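Local coordinates for protein sugar-binding transcriptional regulator, LacI family (PDB 3CS3) that probably acts as a sugar-responsive, DNA-binding transcription factor of the LacI family, at residues 94-99 with 250-255; 123-128 with 151-156; 158-163 with 188-193. All blocks are in the same frame, centred on the assembly; numbering follows the deposited sequence.

Interaction 1: 94-99 with 250-255. With SO4 (sulfate ion), chain E; SO4 (sulfate ion), chain B.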
ATOM      1  N   ASN A  94     -19.550  -6.956 -22.509  1.00 59.30           N
ATOM      2  CA  ASN A  94     -18.456  -6.002 -22.244  1.00 59.66           C
ATOM      3  C   ASN A  94     -17.808  -6.102 -20.856  1.00 51.43           C
ATOM      4  O   ASN A  94     -16.912  -5.324 -20.533  1.00 44.42           O
ATOM      5  CB  ASN A  94     -18.849  -4.549 -22.560  1.00 61.02           C
ATOM      6  CG  ASN A  94     -18.309  -4.075 -23.887  1.00 74.94           C
ATOM      7  OD1 ASN A  94     -17.207  -4.455 -24.300  1.00 74.42           O
ATOM      8  ND2 ASN A  94     -19.076  -3.226 -24.559  1.00 86.50           N
ATOM      9  N   ILE A  95     -18.260  -7.055 -20.043  1.00 46.31           N
ATOM     10  CA  ILE A  95     -17.654  -7.295 -18.739  1.00 43.64           C
ATOM     11  C   ILE A  95     -17.159  -8.738 -18.616  1.00 42.96           C
ATOM     12  O   ILE A  95     -17.845  -9.668 -19.026  1.00 45.83           O
ATOM     13  CB  ILE A  95     -18.599  -6.914 -17.559  1.00 47.90           C
ATOM     14  CG1 ILE A  95     -19.247  -5.539 -17.801  1.00 42.15           C
ATOM     15  CG2 ILE A  95     -17.822  -6.892 -16.239  1.00 44.56           C
ATOM     16  CD1 ILE A  95     -20.325  -5.155 -16.805  1.00 40.39           C
ATOM     17  N   ARG A  96     -15.949  -8.908 -18.085  1.00 39.74           N
ATOM     18  CA  ARG A  96     -15.409 -10.228 -17.766  1.00 35.60           C
ATOM     19  C   ARG A  96     -14.958 -10.296 -16.317  1.00 35.35           C
ATOM     20  O   ARG A  96     -14.820  -9.264 -15.670  1.00 38.77           O
ATOM     21  CB  ARG A  96     -14.250 -10.580 -18.696  1.00 29.22           C
ATOM     22  CG  ARG A  96     -14.660 -10.734 -20.146  1.00 35.21           C
ATOM     23  CD  ARG A  96     -15.659 -11.884 -20.363  1.00 34.23           C
ATOM     24  NE  ARG A  96     -15.831 -12.092 -21.796  1.00 42.51           N
ATOM     25  CZ  ARG A  96     -16.775 -11.509 -22.530  1.00 44.47           C
ATOM     26  NH1 ARG A  96     -17.664 -10.703 -21.962  1.00 38.29           N
ATOM     27  NH2 ARG A  96     -16.833 -11.735 -23.833  1.00 38.51           N
ATOM     28  N   GLN A  97     -14.719 -11.510 -15.818  1.00 37.04           N
ATOM     29  CA  GLN A  97     -14.345 -11.730 -14.418  1.00 34.29           C
ATOM     30  C   GLN A  97     -12.991 -12.396 -14.298  1.00 32.12           C
ATOM     31  O   GLN A  97     -12.726 -13.378 -14.983  1.00 43.48           O
ATOM     32  CB  GLN A  97     -15.354 -12.636 -13.715  1.00 33.12           C
ATOM     33  CG  GLN A  97     -16.809 -12.262 -13.871  1.00 41.71           C
ATOM     34  CD  GLN A  97     -17.738 -13.445 -13.625  1.00 48.50           C
ATOM     35  OE1 GLN A  97     -18.936 -13.363 -13.887  1.00 50.11           O
ATOM     36  NE2 GLN A  97     -17.189 -14.551 -13.120  1.00 48.32           N
ATOM     37  N   VAL A  98     -12.133 -11.868 -13.431  1.00 30.59           N
ATOM     38  CA  VAL A  98     -10.948 -12.606 -12.984  1.00 31.09           C
ATOM     39  C   VAL A  98     -10.987 -12.657 -11.459  1.00 32.65           C
ATOM     40  O   VAL A  98     -10.565 -11.722 -10.781  1.00 37.41           O
ATOM     41  CB  VAL A  98      -9.600 -12.015 -13.493  1.00 31.38           C
ATOM     42  CG1 VAL A  98      -8.448 -12.950 -13.134  1.00 25.53           C
ATOM     43  CG2 VAL A  98      -9.625 -11.802 -14.995  1.00 23.85           C
ATOM     44  N   LEU A  99     -11.512 -13.756 -10.932  1.00 37.15           N
ATOM     45  CA  LEU A  99     -11.845 -13.851  -9.512  1.00 36.24           C
ATOM     46  C   LEU A  99     -10.940 -14.810  -8.759  1.00 37.56           C
ATOM     47  O   LEU A  99     -10.391 -15.738  -9.344  1.00 37.09           O
ATOM     48  CB  LEU A  99     -13.300 -14.293  -9.349  1.00 36.09           C
ATOM     49  CG  LEU A  99     -14.388 -13.511 -10.086  1.00 34.70           C
ATOM     50  CD1 LEU A  99     -15.745 -14.111  -9.788  1.00 29.67           C
ATOM     51  CD2 LEU A  99     -14.369 -12.037  -9.713  1.00 31.08           C
ATOM     52  N   GLU A 250     -11.990  -9.785 -28.978  1.00 61.15           N
ATOM     53  CA  GLU A 250     -11.511 -11.167 -29.000  1.00 63.79           C
ATOM     54  C   GLU A 250     -12.133 -12.052 -27.918  1.00 68.63           C
ATOM     55  O   GLU A 250     -12.951 -11.595 -27.109  1.00 68.03           O
ATOM     56  CB  GLU A 250      -9.979 -11.201 -28.920  1.00 58.45           C
ATOM     57  CG  GLU A 250      -9.293 -10.684 -30.181  1.00 66.96           C
ATOM     58  CD  GLU A 250      -7.882 -10.172 -29.937  1.00 78.29           C
ATOM     59  OE1 GLU A 250      -7.318 -10.440 -28.854  1.00 82.47           O
ATOM     60  OE2 GLU A 250      -7.334  -9.497 -30.837  1.00 85.46           O
ATOM     61  N   ALA A 251     -11.753 -13.329 -27.936  1.00 74.88           N
ATOM     62  CA  ALA A 251     -12.180 -14.292 -26.932  1.00 75.18           C
ATOM     63  C   ALA A 251     -11.401 -14.062 -25.642  1.00 72.92           C
ATOM     64  O   ALA A 251     -10.175 -14.237 -25.589  1.00 68.92           O
ATOM     65  CB  ALA A 251     -11.991 -15.718 -27.437  1.00 82.55           C
ATOM     66  N   ALA A 252     -12.135 -13.656 -24.609  1.00 65.73           N
ATOM     67  CA  ALA A 252     -11.561 -13.314 -23.323  1.00 57.46           C
ATOM     68  C   ALA A 252     -12.399 -13.954 -22.229  1.00 57.44           C
ATOM     69  O   ALA A 252     -13.149 -13.268 -21.547  1.00 60.75           O
ATOM     70  CB  ALA A 252     -11.534 -11.802 -23.158  1.00 54.69           C
ATOM     71  N   GLU A 253     -12.272 -15.268 -22.065  1.00 50.02           N
ATOM     72  CA  GLU A 253     -13.101 -16.014 -21.116  1.00 54.40           C
ATOM     73  C   GLU A 253     -12.772 -15.679 -19.667  1.00 45.33           C
ATOM     74  O   GLU A 253     -11.609 -15.485 -19.322  1.00 49.95           O
ATOM     75  CB  GLU A 253     -12.961 -17.521 -21.342  1.00 54.37           C
ATOM     76  CG  GLU A 253     -13.618 -18.024 -22.620  1.00 69.44           C
ATOM     77  CD  GLU A 253     -13.280 -19.474 -22.931  1.00 73.64           C
ATOM     78  OE1 GLU A 253     -13.879 -20.031 -23.876  1.00 85.86           O
ATOM     79  OE2 GLU A 253     -12.415 -20.057 -22.237  1.00 83.49           O
ATOM     80  N   SER A 254     -13.808 -15.609 -18.834  1.00 41.80           N
ATOM     81  CA  SER A 254     -13.652 -15.392 -17.397  1.00 37.80           C
ATOM     82  C   SER A 254     -12.881 -16.534 -16.740  1.00 38.59           C
ATOM     83  O   SER A 254     -13.038 -17.691 -17.118  1.00 41.83           O
ATOM     84  CB  SER A 254     -15.010 -15.212 -16.724  1.00 35.67           C
ATOM     85  OG  SER A 254     -15.609 -13.986 -17.109  1.00 44.62           O
ATOM     86  N   GLU A 255     -12.033 -16.188 -15.773  1.00 37.90           N
ATOM     87  CA  GLU A 255     -11.101 -17.131 -15.170  1.00 34.53           C
ATOM     88  C   GLU A 255     -11.063 -17.012 -13.652  1.00 39.18           C
ATOM     89  O   GLU A 255     -11.549 -16.033 -13.085  1.00 39.80           O
ATOM     90  CB  GLU A 255      -9.694 -16.910 -15.726  1.00 33.78           C
ATOM     91  CG  GLU A 255      -9.460 -17.552 -17.083  1.00 44.48           C
ATOM     92  CD  GLU A 255      -8.011 -17.508 -17.516  1.00 46.44           C
ATOM     93  OE1 GLU A 255      -7.125 -17.903 -16.726  1.00 48.16           O
ATOM     94  OE2 GLU A 255      -7.759 -17.093 -18.664  1.00 62.01           O
TER
HETATM   95  S   SO4 E 405     -15.485 -14.863 -24.628  1.00129.25           S
HETATM   96  O1  SO4 E 405     -15.680 -15.123 -23.205  1.00130.78           O
HETATM   97  O2  SO4 E 405     -14.820 -13.575 -24.809  1.00125.12           O
HETATM   98  O3  SO4 E 405     -14.663 -15.919 -25.212  1.00128.56           O
HETATM   99  O4  SO4 E 405     -16.787 -14.836 -25.286  1.00129.34           O
HETATM  100  S   SO4 B 402     -19.038  -9.365 -25.178  1.00101.99           S
HETATM  101  O1  SO4 B 402     -20.190  -9.057 -26.020  1.00109.41           O
HETATM  102  O2  SO4 B 402     -18.298  -8.136 -24.914  1.00104.53           O
HETATM  103  O3  SO4 B 402     -19.504  -9.951 -23.926  1.00 98.30           O
HETATM  104  O4  SO4 B 402     -18.166 -10.312 -25.867  1.00 99.53           O
HETATM  105  O   HOH W   1     -14.875 -16.274 -12.783  1.00 45.93           O

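Interaction 2: 123-128 with 151-156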
ATOM      1  N   LEU A 123     -15.542 -16.496  12.782  1.00 37.69           N
ATOM      2  CA  LEU A 123     -15.381 -16.127  11.382  1.00 35.98           C
ATOM      3  C   LEU A 123     -15.387 -14.617  11.240  1.00 34.52           C
ATOM      4  O   LEU A 123     -16.445 -13.990  11.216  1.00 35.83           O
ATOM      5  CB  LEU A 123     -16.476 -16.762  10.507  1.00 32.90           C
ATOM      6  CG  LEU A 123     -16.627 -18.294  10.475  1.00 39.73           C
ATOM      7  CD1 LEU A 123     -17.950 -18.689   9.820  1.00 34.66           C
ATOM      8  CD2 LEU A 123     -15.454 -18.986   9.771  1.00 27.19           C
ATOM      9  N   LEU A 124     -14.192 -14.038  11.167  1.00 37.40           N
ATOM     10  CA  LEU A 124     -14.037 -12.599  10.987  1.00 34.24           C
ATOM     11  C   LEU A 124     -14.135 -12.290   9.493  1.00 40.38           C
ATOM     12  O   LEU A 124     -13.191 -12.511   8.728  1.00 39.23           O
ATOM     13  CB  LEU A 124     -12.708 -12.130  11.596  1.00 36.90           C
ATOM     14  CG  LEU A 124     -12.287 -10.653  11.589  1.00 39.99           C
ATOM     15  CD1 LEU A 124     -13.437  -9.686  11.901  1.00 39.78           C
ATOM     16  CD2 LEU A 124     -11.118 -10.453  12.556  1.00 37.07           C
ATOM     17  N   SER A 125     -15.303 -11.807   9.088  1.00 37.24           N
ATOM     18  CA  SER A 125     -15.599 -11.613   7.683  1.00 41.23           C
ATOM     19  C   SER A 125     -15.335 -10.181   7.259  1.00 42.95           C
ATOM     20  O   SER A 125     -15.133  -9.308   8.102  1.00 38.01           O
ATOM     21  CB  SER A 125     -17.054 -11.999   7.377  1.00 39.65           C
ATOM     22  OG  SER A 125     -17.963 -11.068   7.929  1.00 59.79           O
ATOM     23  N   GLY A 126     -15.324  -9.953   5.947  1.00 41.17           N
ATOM     24  CA  GLY A 126     -15.345  -8.606   5.400  1.00 43.16           C
ATOM     25  C   GLY A 126     -16.784  -8.142   5.241  1.00 51.72           C
ATOM     26  O   GLY A 126     -17.680  -8.656   5.917  1.00 47.81           O
ATOM     27  N   PRO A 127     -17.016  -7.169   4.341  1.00 56.18           N
ATOM     28  CA  PRO A 127     -18.338  -6.599   4.073  1.00 57.29           C
ATOM     29  C   PRO A 127     -19.304  -7.663   3.571  1.00 60.52           C
ATOM     30  O   PRO A 127     -18.949  -8.454   2.694  1.00 65.05           O
ATOM     31  CB  PRO A 127     -18.057  -5.570   2.973  1.00 54.49           C
ATOM     32  CG  PRO A 127     -16.605  -5.271   3.099  1.00 53.91           C
ATOM     33  CD  PRO A 127     -15.980  -6.550   3.498  1.00 52.82           C
ATOM     34  N   GLU A 128     -20.510  -7.684   4.135  1.00 66.85           N
ATOM     35  CA  GLU A 128     -21.475  -8.744   3.845  1.00 74.79           C
ATOM     36  C   GLU A 128     -22.086  -8.643   2.448  1.00 67.24           C
ATOM     37  O   GLU A 128     -22.521  -9.650   1.897  1.00 67.35           O
ATOM     38  CB  GLU A 128     -22.557  -8.848   4.935  1.00 77.63           C
ATOM     39  CG  GLU A 128     -23.601  -7.737   4.951  1.00 87.29           C
ATOM     40  CD  GLU A 128     -24.750  -8.040   5.899  1.00 89.28           C
ATOM     41  OE1 GLU A 128     -24.593  -7.826   7.121  1.00 99.00           O
ATOM     42  OE2 GLU A 128     -25.814  -8.487   5.419  1.00 94.46           O
ATOM     43  N   TYR A 151     -19.988 -21.993  15.182  1.00 37.89           N
ATOM     44  CA  TYR A 151     -19.332 -20.798  14.695  1.00 37.82           C
ATOM     45  C   TYR A 151     -20.056 -19.519  15.101  1.00 42.21           C
ATOM     46  O   TYR A 151     -21.258 -19.526  15.362  1.00 44.26           O
ATOM     47  CB  TYR A 151     -19.130 -20.852  13.165  1.00 33.20           C
ATOM     48  CG  TYR A 151     -20.397 -20.868  12.316  1.00 34.04           C
ATOM     49  CD1 TYR A 151     -20.839 -22.044  11.711  1.00 32.29           C
ATOM     50  CD2 TYR A 151     -21.133 -19.701  12.097  1.00 32.28           C
ATOM     51  CE1 TYR A 151     -21.987 -22.059  10.919  1.00 35.42           C
ATOM     52  CE2 TYR A 151     -22.285 -19.709  11.324  1.00 40.75           C
ATOM     53  CZ  TYR A 151     -22.709 -20.888  10.740  1.00 33.93           C
ATOM     54  OH  TYR A 151     -23.844 -20.881   9.960  1.00 37.29           O
ATOM     55  N   GLU A 152     -19.300 -18.428  15.149  1.00 48.28           N
ATOM     56  CA  GLU A 152     -19.856 -17.089  15.254  1.00 44.13           C
ATOM     57  C   GLU A 152     -19.269 -16.247  14.121  1.00 43.92           C
ATOM     58  O   GLU A 152     -18.068 -16.303  13.861  1.00 42.73           O
ATOM     59  CB  GLU A 152     -19.534 -16.474  16.620  1.00 43.73           C
ATOM     60  CG  GLU A 152     -20.215 -15.129  16.863  1.00 59.78           C
ATOM     61  CD  GLU A 152     -20.277 -14.738  18.330  1.00 74.15           C
ATOM     62  OE1 GLU A 152     -19.303 -14.981  19.079  1.00 71.93           O
ATOM     63  OE2 GLU A 152     -21.314 -14.170  18.732  1.00 84.20           O
ATOM     64  N   ILE A 153     -20.128 -15.487  13.448  1.00 41.46           N
ATOM     65  CA  ILE A 153     -19.726 -14.588  12.372  1.00 37.46           C
ATOM     66  C   ILE A 153     -19.562 -13.182  12.937  1.00 44.80           C
ATOM     67  O   ILE A 153     -20.503 -12.616  13.497  1.00 44.63           O
ATOM     68  CB  ILE A 153     -20.774 -14.574  11.223  1.00 37.54           C
ATOM     69  CG1 ILE A 153     -20.870 -15.956  10.571  1.00 40.33           C
ATOM     70  CG2 ILE A 153     -20.439 -13.497  10.180  1.00 37.93           C
ATOM     71  CD1 ILE A 153     -22.078 -16.141   9.682  1.00 41.72           C
ATOM     72  N   ILE A 154     -18.359 -12.628  12.799  1.00 50.55           N
ATOM     73  CA  ILE A 154     -18.075 -11.275  13.268  1.00 48.45           C
ATOM     74  C   ILE A 154     -17.785 -10.378  12.080  1.00 48.96           C
ATOM     75  O   ILE A 154     -16.871 -10.642  11.299  1.00 56.16           O
ATOM     76  CB  ILE A 154     -16.917 -11.258  14.283  1.00 52.88           C
ATOM     77  CG1 ILE A 154     -17.308 -12.072  15.514  1.00 52.67           C
ATOM     78  CG2 ILE A 154     -16.568  -9.829  14.701  1.00 50.56           C
ATOM     79  CD1 ILE A 154     -16.171 -12.782  16.130  1.00 63.86           C
ATOM     80  N   GLN A 155     -18.590  -9.325  11.952  1.00 52.95           N
ATOM     81  CA  GLN A 155     -18.538  -8.402  10.824  1.00 58.83           C
ATOM     82  C   GLN A 155     -17.320  -7.482  10.888  1.00 56.62           C
ATOM     83  O   GLN A 155     -17.055  -6.856  11.917  1.00 61.85           O
ATOM     84  CB  GLN A 155     -19.826  -7.572  10.774  1.00 64.13           C
ATOM     85  CG  GLN A 155     -20.094  -6.873   9.443  1.00 77.78           C
ATOM     86  CD  GLN A 155     -20.460  -7.835   8.319  1.00 91.11           C
ATOM     87  OE1 GLN A 155     -21.279  -8.743   8.488  1.00 87.44           O
ATOM     88  NE2 GLN A 155     -19.856  -7.629   7.158  1.00 98.35           N
ATOM     89  N   GLY A 156     -16.578  -7.432   9.784  1.00 52.73           N
ATOM     90  CA  GLY A 156     -15.472  -6.492   9.591  1.00 47.84           C
ATOM     91  C   GLY A 156     -15.625  -5.850   8.228  1.00 45.20           C
ATOM     92  O   GLY A 156     -16.686  -5.951   7.614  1.00 44.93           O
TER

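Interaction 3: 158-163 with 188-193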
ATOM      1  N   PHE A 158     -12.636  -5.690   5.867  1.00 47.36           N
ATOM      2  CA  PHE A 158     -11.348  -6.018   5.222  1.00 44.93           C
ATOM      3  C   PHE A 158     -10.159  -5.155   5.672  1.00 47.62           C
ATOM      4  O   PHE A 158      -9.015  -5.440   5.317  1.00 47.21           O
ATOM      5  CB  PHE A 158     -11.447  -6.060   3.684  1.00 40.61           C
ATOM      6  CG  PHE A 158     -12.059  -7.323   3.134  1.00 46.37           C
ATOM      7  CD1 PHE A 158     -11.823  -8.563   3.735  1.00 44.86           C
ATOM      8  CD2 PHE A 158     -12.838  -7.278   1.981  1.00 44.70           C
ATOM      9  CE1 PHE A 158     -12.385  -9.735   3.210  1.00 39.04           C
ATOM     10  CE2 PHE A 158     -13.403  -8.442   1.450  1.00 46.08           C
ATOM     11  CZ  PHE A 158     -13.171  -9.672   2.065  1.00 38.98           C
ATOM     12  N   THR A 159     -10.424  -4.117   6.462  1.00 48.35           N
ATOM     13  CA  THR A 159      -9.368  -3.225   6.920  1.00 51.95           C
ATOM     14  C   THR A 159      -8.874  -3.654   8.287  1.00 53.68           C
ATOM     15  O   THR A 159      -9.600  -4.300   9.038  1.00 60.06           O
ATOM     16  CB  THR A 159      -9.820  -1.745   6.993  1.00 50.89           C
ATOM     17  OG1 THR A 159     -10.642  -1.545   8.150  1.00 56.05           O
ATOM     18  CG2 THR A 159     -10.585  -1.330   5.736  1.00 55.20           C
ATOM     19  N   GLU A 160      -7.640  -3.268   8.597  1.00 57.11           N
ATOM     20  CA  GLU A 160      -6.988  -3.567   9.876  1.00 59.69           C
ATOM     21  C   GLU A 160      -7.690  -3.025  11.153  1.00 57.09           C
ATOM     22  O   GLU A 160      -7.761  -3.758  12.149  1.00 54.54           O
ATOM     23  CB  GLU A 160      -5.505  -3.161   9.807  1.00 59.64           C
ATOM     24  CG  GLU A 160      -4.688  -3.382  11.066  1.00 67.03           C
ATOM     25  CD  GLU A 160      -3.239  -2.963  10.906  1.00 73.46           C
ATOM     26  OE1 GLU A 160      -2.591  -3.395   9.927  1.00 83.86           O
ATOM     27  OE2 GLU A 160      -2.744  -2.205  11.766  1.00 83.89           O
ATOM     28  N   PRO A 161      -8.194  -1.757  11.143  1.00 53.61           N
ATOM     29  CA  PRO A 161      -9.004  -1.284  12.288  1.00 55.42           C
ATOM     30  C   PRO A 161     -10.189  -2.168  12.710  1.00 53.38           C
ATOM     31  O   PRO A 161     -10.479  -2.252  13.905  1.00 56.05           O
ATOM     32  CB  PRO A 161      -9.521   0.079  11.811  1.00 56.71           C
ATOM     33  CG  PRO A 161      -8.497   0.549  10.860  1.00 49.33           C
ATOM     34  CD  PRO A 161      -8.004  -0.674  10.155  1.00 50.49           C
ATOM     35  N   SER A 162     -10.858  -2.811  11.750  1.00 51.15           N
ATOM     36  CA  SER A 162     -11.985  -3.702  12.053  1.00 46.54           C
ATOM     37  C   SER A 162     -11.538  -5.018  12.674  1.00 46.60           C
ATOM     38  O   SER A 162     -12.278  -5.616  13.452  1.00 50.80           O
ATOM     39  CB  SER A 162     -12.835  -3.979  10.814  1.00 49.04           C
ATOM     40  OG  SER A 162     -12.150  -4.795   9.879  1.00 55.22           O
ATOM     41  N   GLY A 163     -10.335  -5.464  12.321  1.00 43.19           N
ATOM     42  CA  GLY A 163      -9.737  -6.644  12.936  1.00 42.68           C
ATOM     43  C   GLY A 163      -9.353  -6.386  14.382  1.00 51.75           C
ATOM     44  O   GLY A 163      -9.473  -7.275  15.231  1.00 53.41           O
ATOM     45  N   MET A 188      -7.099  -7.868   8.500  1.00 41.49           N
ATOM     46  CA  MET A 188      -7.932  -8.042   9.694  1.00 36.67           C
ATOM     47  C   MET A 188      -7.202  -8.912  10.724  1.00 34.20           C
ATOM     48  O   MET A 188      -7.274  -8.646  11.918  1.00 41.43           O
ATOM     49  CB  MET A 188      -9.321  -8.613   9.351  1.00 41.43           C
ATOM     50  CG  MET A 188     -10.297  -7.589   8.751  1.00 31.68           C
ATOM     51  SD  MET A 188     -12.012  -8.123   8.525  1.00 25.70           S
ATOM     52  CE  MET A 188     -11.750  -9.608   7.554  1.00 31.99           C
ATOM     53  N   ALA A 189      -6.470  -9.921  10.250  1.00 33.65           N
ATOM     54  CA  ALA A 189      -5.641 -10.763  11.116  1.00 35.20           C
ATOM     55  C   ALA A 189      -4.515  -9.983  11.794  1.00 42.19           C
ATOM     56  O   ALA A 189      -4.233 -10.219  12.966  1.00 52.79           O
ATOM     57  CB  ALA A 189      -5.073 -11.951  10.341  1.00 30.83           C
ATOM     58  N   ILE A 190      -3.888  -9.058  11.062  1.00 41.57           N
ATOM     59  CA  ILE A 190      -2.847  -8.182  11.626  1.00 42.74           C
ATOM     60  C   ILE A 190      -3.434  -7.267  12.705  1.00 42.31           C
ATOM     61  O   ILE A 190      -2.804  -7.036  13.738  1.00 48.71           O
ATOM     62  CB  ILE A 190      -2.086  -7.371  10.527  1.00 44.23           C
ATOM     63  CG1 ILE A 190      -1.266  -8.303   9.617  1.00 39.91           C
ATOM     64  CG2 ILE A 190      -1.182  -6.278  11.137  1.00 41.97           C
ATOM     65  CD1 ILE A 190      -0.228  -9.177  10.328  1.00 42.72           C
ATOM     66  N   GLY A 191      -4.650  -6.778  12.466  1.00 47.19           N
ATOM     67  CA  GLY A 191      -5.433  -6.064  13.479  1.00 49.67           C
ATOM     68  C   GLY A 191      -5.650  -6.864  14.754  1.00 50.61           C
ATOM     69  O   GLY A 191      -5.614  -6.305  15.847  1.00 54.01           O
ATOM     70  N   VAL A 192      -5.866  -8.171  14.607  1.00 51.21           N
ATOM     71  CA  VAL A 192      -5.993  -9.073  15.754  1.00 54.98           C
ATOM     72  C   VAL A 192      -4.661  -9.176  16.507  1.00 54.38           C
ATOM     73  O   VAL A 192      -4.649  -9.081  17.735  1.00 53.66           O
ATOM     74  CB  VAL A 192      -6.555 -10.477  15.350  1.00 54.84           C
ATOM     75  CG1 VAL A 192      -6.571 -11.441  16.534  1.00 48.13           C
ATOM     76  CG2 VAL A 192      -7.959 -10.343  14.774  1.00 49.20           C
ATOM     77  N   TYR A 193      -3.557  -9.341  15.768  1.00 51.75           N
ATOM     78  CA  TYR A 193      -2.197  -9.307  16.338  1.00 49.21           C
ATOM     79  C   TYR A 193      -1.948  -8.052  17.176  1.00 52.97           C
ATOM     80  O   TYR A 193      -1.407  -8.141  18.280  1.00 57.57           O
ATOM     81  CB  TYR A 193      -1.137  -9.367  15.239  1.00 42.98           C
ATOM     82  CG  TYR A 193      -0.723 -10.743  14.792  1.00 45.20           C
ATOM     83  CD1 TYR A 193      -1.568 -11.534  14.016  1.00 44.16           C
ATOM     84  CD2 TYR A 193       0.531 -11.244  15.114  1.00 36.81           C
ATOM     85  CE1 TYR A 193      -1.180 -12.798  13.589  1.00 34.48           C
ATOM     86  CE2 TYR A 193       0.932 -12.505  14.693  1.00 45.55           C
ATOM     87  CZ  TYR A 193       0.070 -13.275  13.930  1.00 39.32           C
ATOM     88  OH  TYR A 193       0.458 -14.523  13.507  1.00 46.11           O
TER

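Interaction 1: 94-99 with 250-255
Arg96 and Ala252 share a sulfate oxygen: the Ala252 amide N reaches O2 of the chain E sulfate at 2.7 Å, and Arg96 NH2 gives that O2 a nearly straight bond (171°) of 2.9 Å. The other side of the guanidinium works on the chain B sulfate. NH1 binds its O3 at 2.8 Å and NH2 its O4, while the Asn94 amide N adds a bond to O2 of this ion. NH1 also donates to the carbonyl of its neighbour Ile95, and NE makes a weak bond to Ala252 O, so the flat group is held by its edge. A bend at chi2 (-63°) brings it across the 250-255 loop.

Further along the strand the backbones run side by side. Gln97 N donates to Ser254 OG (2.9 Å), where a parallel strand would have offered a carbonyl. Regular parallel bonding follows as Glu255 N reaches Gln97 O at 3.0 Å and Leu99 N meets Glu255 O at 3.1 Å. Packing is slight: Ser254 OG rests against Gln97 CB at 3.7 Å. The Gln97 amide oxygen turns to Thr90 N, and the Glu255 carboxylate pairs with Lys242, whereas Val98 is buried against Val238 of helix 232-247.

Strand 255-262 thus joins the N-terminal subdomain sheet beside strand 95-100, with the Ser254 hydroxyl just before it taking the place of a carbonyl acceptor. The two sulfates probably come from the crystallisation liquor. Their grip by one arginine and two backbone amides suggests a site suited to anions, where Arg96 is probably stabilised by the negative charge around it.

Interaction 2: 123-128 with 151-156
Leu123 and Ile153 face each other in a parallel pair of strands. Leu123 N donates to Glu152 O at 2.8 Å in a straight bond (177°), Leu123 O receives Ile154 N at 2.8 Å from above the carbonyl plane, and Ser125 N continues the pattern to Ile154 O at 3.0 Å. The axes of strands 123-125 and 151-155 lie 24° apart. CA-H...O contacts from Ile153 and Leu124 fill in between the N-H bonds.

Side chains alternate between two faces. On one, the Leu123 CD1 methyl touches two neighbours on the adjacent strand, 4.0 Å from Tyr151 CD2 and 4.1 Å from Ile153 CG1, approaching the tyrosine ring at a slant. On the other, Leu124 CD1 packs on Ile154 CG2 at 4.2 Å and also lies against Ile154 O.

Past the strands the chain bends through Gly126 and Pro127. Gln155, its chain folded back at chi2 (70°), lays its terminal amide beside this turn, near Gly126 O and the Glu128 side chain, which it crosses at about a right angle. Ser125 OG donates to Gly126 O (3.2 Å) on a lone pair in the carbonyl plane, tying the strand end to the turn. Gly156, lacking a side chain, lets its backbone lie close against Ser125 and Gly126.

Together with helix 131-146 the strands form a beta-alpha-beta unit at the edge of the four-stranded C-terminal sheet. That helix packs on the Leu123 face, through Leu137 and Ser133, and contacts Tyr151 through Leu144. Helices 160-170 and 186-196 lie over the opposite one, where Ala166 touches both Leu124 and Ile154, and strand 179-183 continues the sheet beyond Leu124.

Interaction 3: 158-163 with 188-193
The carbonyl oxygen of Thr159 is approached by several groups: Met188 CG packs on it at 3.4 Å from across the contact, Ser162 N gives it a weak backbone bond, and Ser162 OG lies 2.7 Å away. Asp157 OD1 also bonds that hydroxyl. Met188 then spreads along the start of the 158-163 segment. Met188 SD accepts a weak bond from Phe158 N (3.7 Å, 141°), and a bend at chi3 (-54°) carries CE to the Phe158 ring, 4.0 Å from CD1 at an oblique approach.

Deeper in, the two helices meet backbone to backbone. Gly163 CA stands 3.3 Å from Met188 O, and Gly191 CA lies 3.5 Å from Glu160 O, two CA-H...O contacts running in opposite senses. Neither glycine has a side chain to hold the helices apart, and the backbones of Gly163 and Met188 come close. Val192 CG2 closes one flank against Gly163 O at 3.5 Å. Along the other, the extended Glu160 side chain runs past Gly191, with OE1 set 3.4 Å from Ile190 CG2; its OE2 makes a salt bridge to Lys194 of the same helix as Ile190.

Such glycine-mediated close packing brings helices 160-170 and 186-196 together on one face of the C-terminal sheet, where Met188 and Val192 reach Leu124. At the segment's start Phe158 meets the ring of Tyr18 from the N-terminal subdomain and lies near a bound glycerol, consistent with the interdomain cleft where relatives with the periplasmic-binding-protein type I fold bind their sugars.

From the N terminus the chain first builds most of the N-terminal sheet, then passes through strand 95-100 into the C-terminal subdomain. Interaction 1 closes only when the chain returns at 250-255, so its long loop encloses both other contacts. Within that loop, 123-128 with 151-156 closes a short beta-alpha-beta excursion, and interaction 3 follows in series, spanning one helix, a strand and the start of the next helix. Interactions 2 and 3 touch, with centres about 12 Å apart, and join sheet and helices of one subdomain. Interaction 1, its centre about 29 Å from that of interaction 2, ties the returning chain into the other subdomain.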